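Local structure of probable benzoylformate decarboxylase (7ORX) at residues C[442-447]-C[517-522]; C[408-413]-C[451-456]. The protein belongs to the thiamine diphosphate-dependent enzyme family and is seen with bound thiamine diphosphate and a sodium ion. One frame throughout, in Å; residues are numbered along the deposited sequence.

Contact 1 of 2, residues C[442-447]-C[517-522]; sequences WSAAQY and DAPTLI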
loop_
_atom_site.group_PDB
_atom_site.type_symbol
_atom_site.label_atom_id
_atom_site.label_comp_id
_atom_site.label_asym_id
_atom_site.label_seq_id
_atom_site.Cartn_x
_atom_site.Cartn_y
_atom_site.Cartn_z
ATOM N N TRP C 442 -15.840 31.834 5.995
ATOM C CA TRP C 442 -14.723 32.799 6.200
ATOM C C TRP C 442 -14.082 33.166 4.860
ATOM O O TRP C 442 -13.941 34.362 4.599
ATOM C CB TRP C 442 -13.678 32.211 7.131
ATOM C CG TRP C 442 -12.571 33.164 7.434
ATOM C CD1 TRP C 442 -12.577 34.126 8.405
ATOM C CD2 TRP C 442 -11.297 33.240 6.782
ATOM N NE1 TRP C 442 -11.387 34.797 8.397
ATOM C CE2 TRP C 442 -10.573 34.259 7.425
ATOM C CE3 TRP C 442 -10.700 32.562 5.731
ATOM C CZ2 TRP C 442 -9.285 34.616 7.036
ATOM C CZ3 TRP C 442 -9.415 32.906 5.354
ATOM C CH2 TRP C 442 -8.725 33.922 5.998
ATOM N N SER C 443 -13.772 32.173 4.032
ATOM C CA SER C 443 -13.155 32.389 2.707
ATOM C C SER C 443 -14.077 33.266 1.866
ATOM O O SER C 443 -13.614 34.243 1.303
ATOM C CB SER C 443 -12.814 31.088 2.062
ATOM O OG SER C 443 -11.824 30.427 2.849
ATOM N N ALA C 444 -15.362 32.999 1.855
ATOM C CA ALA C 444 -16.342 33.822 1.108
ATOM C C ALA C 444 -16.305 35.264 1.601
ATOM O O ALA C 444 -16.390 36.216 0.774
ATOM C CB ALA C 444 -17.701 33.204 1.276
ATOM N N ALA C 445 -16.221 35.441 2.919
ATOM C CA ALA C 445 -16.197 36.787 3.523
ATOM C C ALA C 445 -14.921 37.503 3.118
ATOM O O ALA C 445 -15.049 38.568 2.517
ATOM C CB ALA C 445 -16.312 36.709 5.031
ATOM N N GLN C 446 -13.760 36.925 3.448
ATOM C CA GLN C 446 -12.415 37.461 3.091
ATOM C C GLN C 446 -12.340 37.828 1.612
ATOM O O GLN C 446 -11.826 38.872 1.347
ATOM C CB GLN C 446 -11.303 36.444 3.345
ATOM C CG GLN C 446 -10.975 36.280 4.817
ATOM C CD GLN C 446 -10.619 37.614 5.435
ATOM O OE1 GLN C 446 -9.606 38.224 5.088
ATOM N NE2 GLN C 446 -11.432 38.072 6.369
ATOM N N TYR C 447 -12.762 36.974 0.687
ATOM C CA TYR C 447 -12.454 37.174 -0.753
ATOM C C TYR C 447 -13.674 37.780 -1.437
ATOM O O TYR C 447 -13.623 37.885 -2.663
ATOM C CB TYR C 447 -11.968 35.884 -1.420
ATOM C CG TYR C 447 -10.666 35.401 -0.846
ATOM C CD1 TYR C 447 -9.486 36.055 -1.105
ATOM C CD2 TYR C 447 -10.614 34.310 -0.014
ATOM C CE1 TYR C 447 -8.281 35.623 -0.574
ATOM C CE2 TYR C 447 -9.428 33.871 0.552
ATOM C CZ TYR C 447 -8.259 34.541 0.283
ATOM O OH TYR C 447 -7.110 34.117 0.873
ATOM N N ASP C 517 -23.554 42.056 -2.959
ATOM C CA ASP C 517 -22.164 42.019 -3.493
ATOM C C ASP C 517 -21.324 41.174 -2.539
ATOM O O ASP C 517 -20.110 41.283 -2.573
ATOM C CB ASP C 517 -21.524 43.415 -3.539
ATOM C CG ASP C 517 -22.154 44.446 -4.486
ATOM O OD1 ASP C 517 -22.450 44.088 -5.641
ATOM O OD2 ASP C 517 -22.345 45.618 -4.071
ATOM N N ALA C 518 -21.939 40.451 -1.620
ATOM C CA ALA C 518 -21.229 39.754 -0.522
ATOM C C ALA C 518 -21.905 38.417 -0.266
ATOM O O ALA C 518 -23.093 38.230 -0.549
ATOM C CB ALA C 518 -21.181 40.606 0.739
ATOM N N PRO C 519 -21.161 37.424 0.281
ATOM C CA PRO C 519 -21.775 36.198 0.769
ATOM C C PRO C 519 -22.925 36.575 1.702
ATOM O O PRO C 519 -22.792 37.516 2.487
ATOM C CB PRO C 519 -20.675 35.463 1.528
ATOM C CG PRO C 519 -19.647 36.519 1.775
ATOM C CD PRO C 519 -19.725 37.456 0.582
ATOM N N THR C 520 -24.010 35.827 1.566
ATOM C CA THR C 520 -25.256 35.912 2.375
ATOM C C THR C 520 -25.695 34.495 2.709
ATOM O O THR C 520 -25.561 33.611 1.842
ATOM C CB THR C 520 -26.359 36.621 1.591
ATOM O OG1 THR C 520 -26.292 36.123 0.253
ATOM C CG2 THR C 520 -26.149 38.113 1.569
ATOM N N LEU C 521 -26.160 34.296 3.926
ATOM C CA LEU C 521 -26.685 33.012 4.409
ATOM C C LEU C 521 -28.123 33.226 4.831
ATOM O O LEU C 521 -28.362 34.131 5.634
ATOM C CB LEU C 521 -25.864 32.562 5.610
ATOM C CG LEU C 521 -26.304 31.225 6.180
ATOM C CD1 LEU C 521 -25.097 30.356 6.508
ATOM C CD2 LEU C 521 -27.207 31.412 7.375
ATOM N N ILE C 522 -29.032 32.396 4.348
ATOM C CA ILE C 522 -30.435 32.349 4.839
ATOM C C ILE C 522 -30.620 31.027 5.559
ATOM O O ILE C 522 -30.455 30.027 4.921
ATOM C CB ILE C 522 -31.395 32.462 3.659
ATOM C CG1 ILE C 522 -31.258 33.810 2.966
ATOM C CG2 ILE C 522 -32.804 32.209 4.094
ATOM C CD1 ILE C 522 -31.726 33.774 1.529
#
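A444 and A445 of helix 440-447 meet P519, the residue just before strand 520-525. Here the helix packs on the loop that leads into that strand, at one end of the parallel sheet of the alpha/beta C-terminal TPP binding domain. Helix 440-447 belongs to the beta-alpha-beta crossover from strand 425-430 to strand 452-457. W442 opens the segment and serves a different face of the helix. Its NE1 is hydrogen-bonded to P482 O of the second subunit, and the ring also packs on I484 of that subunit. S443 turns to the first TPP-binding sheet, where OG hydrogen-bonds to L46 O at the end of strand 43-46. A444 carries the contact. Its CB points at P519, and the two CA atoms are 5.9 Å apart. A444 CB meets P519 CB at 3.7 Å, with P519 CG 3.9 Å from the same methyl. A444 also packs on V451, the residue before strand 452-457. A445 adds a smaller share, with its backbone N 3.8 Å from P519 CG. Both A445 and P519 also touch V495, which extends the apolar patch. The CB of Q446 points away from P519. Its CG lies 3.2 Å above the plane of the W442 ring, toward the rim. Q446 N is bonded to W442 O at 2.8 Å. Y447 sends OH to L46 N, so this helix hydrogen-bonds to both backbone polar atoms of L46. No hydrogen bond joins the two segments, and the proline ring contributes only carbon atoms. That ring leans over a helix carbonyl: P519 CG is 3.4 Å from A444 O, and P519 CD is 3.6 Å from the same oxygen.

Contact 2 of 2, residues C[408-413]-C[451-456]; sequences FGLPAA and VVIIIL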
loop_
_atom_site.group_PDB
_atom_site.type_symbol
_atom_site.label_atom_id
_atom_site.label_comp_id
_atom_site.label_asym_id
_atom_site.label_seq_id
_atom_site.Cartn_x
_atom_site.Cartn_y
_atom_site.Cartn_z
ATOM N N PHE C 408 -18.776 18.783 1.269
ATOM C CA PHE C 408 -18.575 19.246 -0.115
ATOM C C PHE C 408 -19.352 20.535 -0.366
ATOM O O PHE C 408 -18.782 21.452 -0.902
ATOM C CB PHE C 408 -18.982 18.148 -1.084
ATOM C CG PHE C 408 -19.115 18.575 -2.518
ATOM C CD1 PHE C 408 -18.027 18.534 -3.355
ATOM C CD2 PHE C 408 -20.339 18.969 -3.041
ATOM C CE1 PHE C 408 -18.147 18.888 -4.686
ATOM C CE2 PHE C 408 -20.460 19.318 -4.373
ATOM C CZ PHE C 408 -19.350 19.302 -5.185
ATOM N N GLY C 409 -20.625 20.604 0.005
ATOM C CA GLY C 409 -21.554 21.648 -0.478
ATOM C C GLY C 409 -21.141 23.069 -0.144
ATOM O O GLY C 409 -20.910 23.868 -1.078
ATOM N N LEU C 410 -21.034 23.411 1.127
ATOM C CA LEU C 410 -20.729 24.816 1.486
ATOM C C LEU C 410 -19.468 25.260 0.764
ATOM O O LEU C 410 -19.496 26.255 0.047
ATOM C CB LEU C 410 -20.607 24.969 3.005
ATOM C CG LEU C 410 -21.282 26.241 3.490
ATOM C CD1 LEU C 410 -21.553 26.217 4.990
ATOM C CD2 LEU C 410 -20.445 27.432 3.089
ATOM N N PRO C 411 -18.330 24.551 0.927
ATOM C CA PRO C 411 -17.095 24.936 0.265
ATOM C C PRO C 411 -17.210 24.882 -1.258
ATOM O O PRO C 411 -16.734 25.774 -1.890
ATOM C CB PRO C 411 -16.090 23.908 0.775
ATOM C CG PRO C 411 -16.646 23.505 2.101
ATOM C CD PRO C 411 -18.126 23.386 1.799
ATOM N N ALA C 412 -17.829 23.866 -1.834
ATOM C CA ALA C 412 -17.856 23.769 -3.307
ATOM C C ALA C 412 -18.635 24.961 -3.823
ATOM O O ALA C 412 -18.280 25.438 -4.881
ATOM C CB ALA C 412 -18.445 22.482 -3.793
ATOM N N ALA C 413 -19.631 25.436 -3.097
ATOM C CA ALA C 413 -20.442 26.586 -3.543
ATOM C C ALA C 413 -19.535 27.798 -3.649
ATOM O O ALA C 413 -19.579 28.516 -4.659
ATOM C CB ALA C 413 -21.562 26.876 -2.563
ATOM N N VAL C 451 -21.641 34.334 -3.040
ATOM C CA VAL C 451 -22.485 33.107 -2.947
ATOM C C VAL C 451 -23.742 33.443 -2.150
ATOM O O VAL C 451 -23.631 34.155 -1.123
ATOM C CB VAL C 451 -21.877 31.945 -2.163
ATOM C CG1 VAL C 451 -21.803 30.723 -3.009
ATOM C CG2 VAL C 451 -20.577 32.275 -1.467
ATOM N N VAL C 452 -24.825 32.746 -2.471
ATOM C CA VAL C 452 -25.979 32.631 -1.556
ATOM C C VAL C 452 -26.027 31.213 -0.984
ATOM O O VAL C 452 -26.116 30.265 -1.776
ATOM C CB VAL C 452 -27.250 32.985 -2.333
ATOM C CG1 VAL C 452 -28.481 32.866 -1.436
ATOM C CG2 VAL C 452 -27.091 34.362 -2.995
ATOM N N ILE C 453 -25.977 31.097 0.338
ATOM C CA ILE C 453 -26.044 29.812 1.078
ATOM C C ILE C 453 -27.401 29.727 1.787
ATOM O O ILE C 453 -27.685 30.563 2.650
ATOM C CB ILE C 453 -24.867 29.737 2.059
ATOM C CG1 ILE C 453 -23.518 29.837 1.337
ATOM C CG2 ILE C 453 -24.916 28.474 2.889
ATOM C CD1 ILE C 453 -23.248 28.708 0.391
ATOM N N ILE C 454 -28.208 28.732 1.440
ATOM C CA ILE C 454 -29.493 28.437 2.115
ATOM C C ILE C 454 -29.299 27.181 2.942
ATOM O O ILE C 454 -29.098 26.112 2.357
ATOM C CB ILE C 454 -30.607 28.272 1.082
ATOM C CG1 ILE C 454 -30.789 29.556 0.280
ATOM C CG2 ILE C 454 -31.875 27.834 1.757
ATOM C CD1 ILE C 454 -31.723 29.397 -0.918
ATOM N N ILE C 455 -29.307 27.318 4.257
ATOM C CA ILE C 455 -29.276 26.167 5.195
ATOM C C ILE C 455 -30.719 25.689 5.331
ATOM O O ILE C 455 -31.508 26.480 5.744
ATOM C CB ILE C 455 -28.703 26.593 6.556
ATOM C CG1 ILE C 455 -27.310 27.224 6.458
ATOM C CG2 ILE C 455 -28.711 25.424 7.502
ATOM C CD1 ILE C 455 -26.318 26.404 5.706
ATOM N N LEU C 456 -31.049 24.470 4.935
ATOM C CA LEU C 456 -32.355 23.860 5.214
ATOM C C LEU C 456 -32.202 23.200 6.567
ATOM O O LEU C 456 -31.551 22.162 6.620
ATOM C CB LEU C 456 -32.705 22.817 4.167
ATOM C CG LEU C 456 -33.155 23.377 2.830
ATOM C CD1 LEU C 456 -31.988 23.900 2.053
ATOM C CD2 LEU C 456 -33.801 22.314 1.975
#
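Helix 409-418 and strand 452-457 run in roughly opposite senses, with L410 nearest I453 and A413 nearest V451. The CA atoms of A413 and V451 are 6.9 Å apart, and those of L410 and I453 are 7.3 Å apart. No hydrogen bond crosses between the segments. The contact is apolar and fully buried. I453 points at the helix and makes two of its contacts. Its CG1 lies beside the backbone N and anti to the carbonyl carbon (chi1 -59°), and CD1 extends from it to the helix. I453 CD1 meets A413 CB at 3.9 Å and L410 CD2 at 4.1 Å. The side chains of L410 and I453 cross at about a right angle. V451 meets the later part of the helical segment, with CG1 3.9 Å from A413 CB and 3.5 Å from A413 O. A413 also packs on V425, and I453 on L521, so the neighbouring strands join the same core. F408 N is hydrogen-bonded to E378 OE1. The L410 side chain is about 10 Å from the bound thiamine diphosphate. Such a helix laid on a parallel sheet is characteristic of the layered alpha/beta architecture of TPP-binding domains.

How the contacts relate
Both contacts belong to the same parallel sheet of the C-terminal TPP binding domain. Contact 2 lays a helix on the sheet, while contact 1 sets a helix against the loop entering strand 520-525. Strands 452-457 and 520-525 are neighbours there. I522 N reaches I453 O at 2.8 Å and I453 N reaches T520 O at 3.0 Å, both probable hydrogen bonds. Helix 440-447 of contact 1 is followed in the chain by strand 452-457 of contact 2. Both contacts are buried, but contact 2 lies deeper and is larger, 186 against 105 Å². It joins L410, V451 and I453 with the small A413, and no other chain touches it. Contact 1 relies on small alanines and a proline. Its helix also faces L46 and the second subunit through polar bonds.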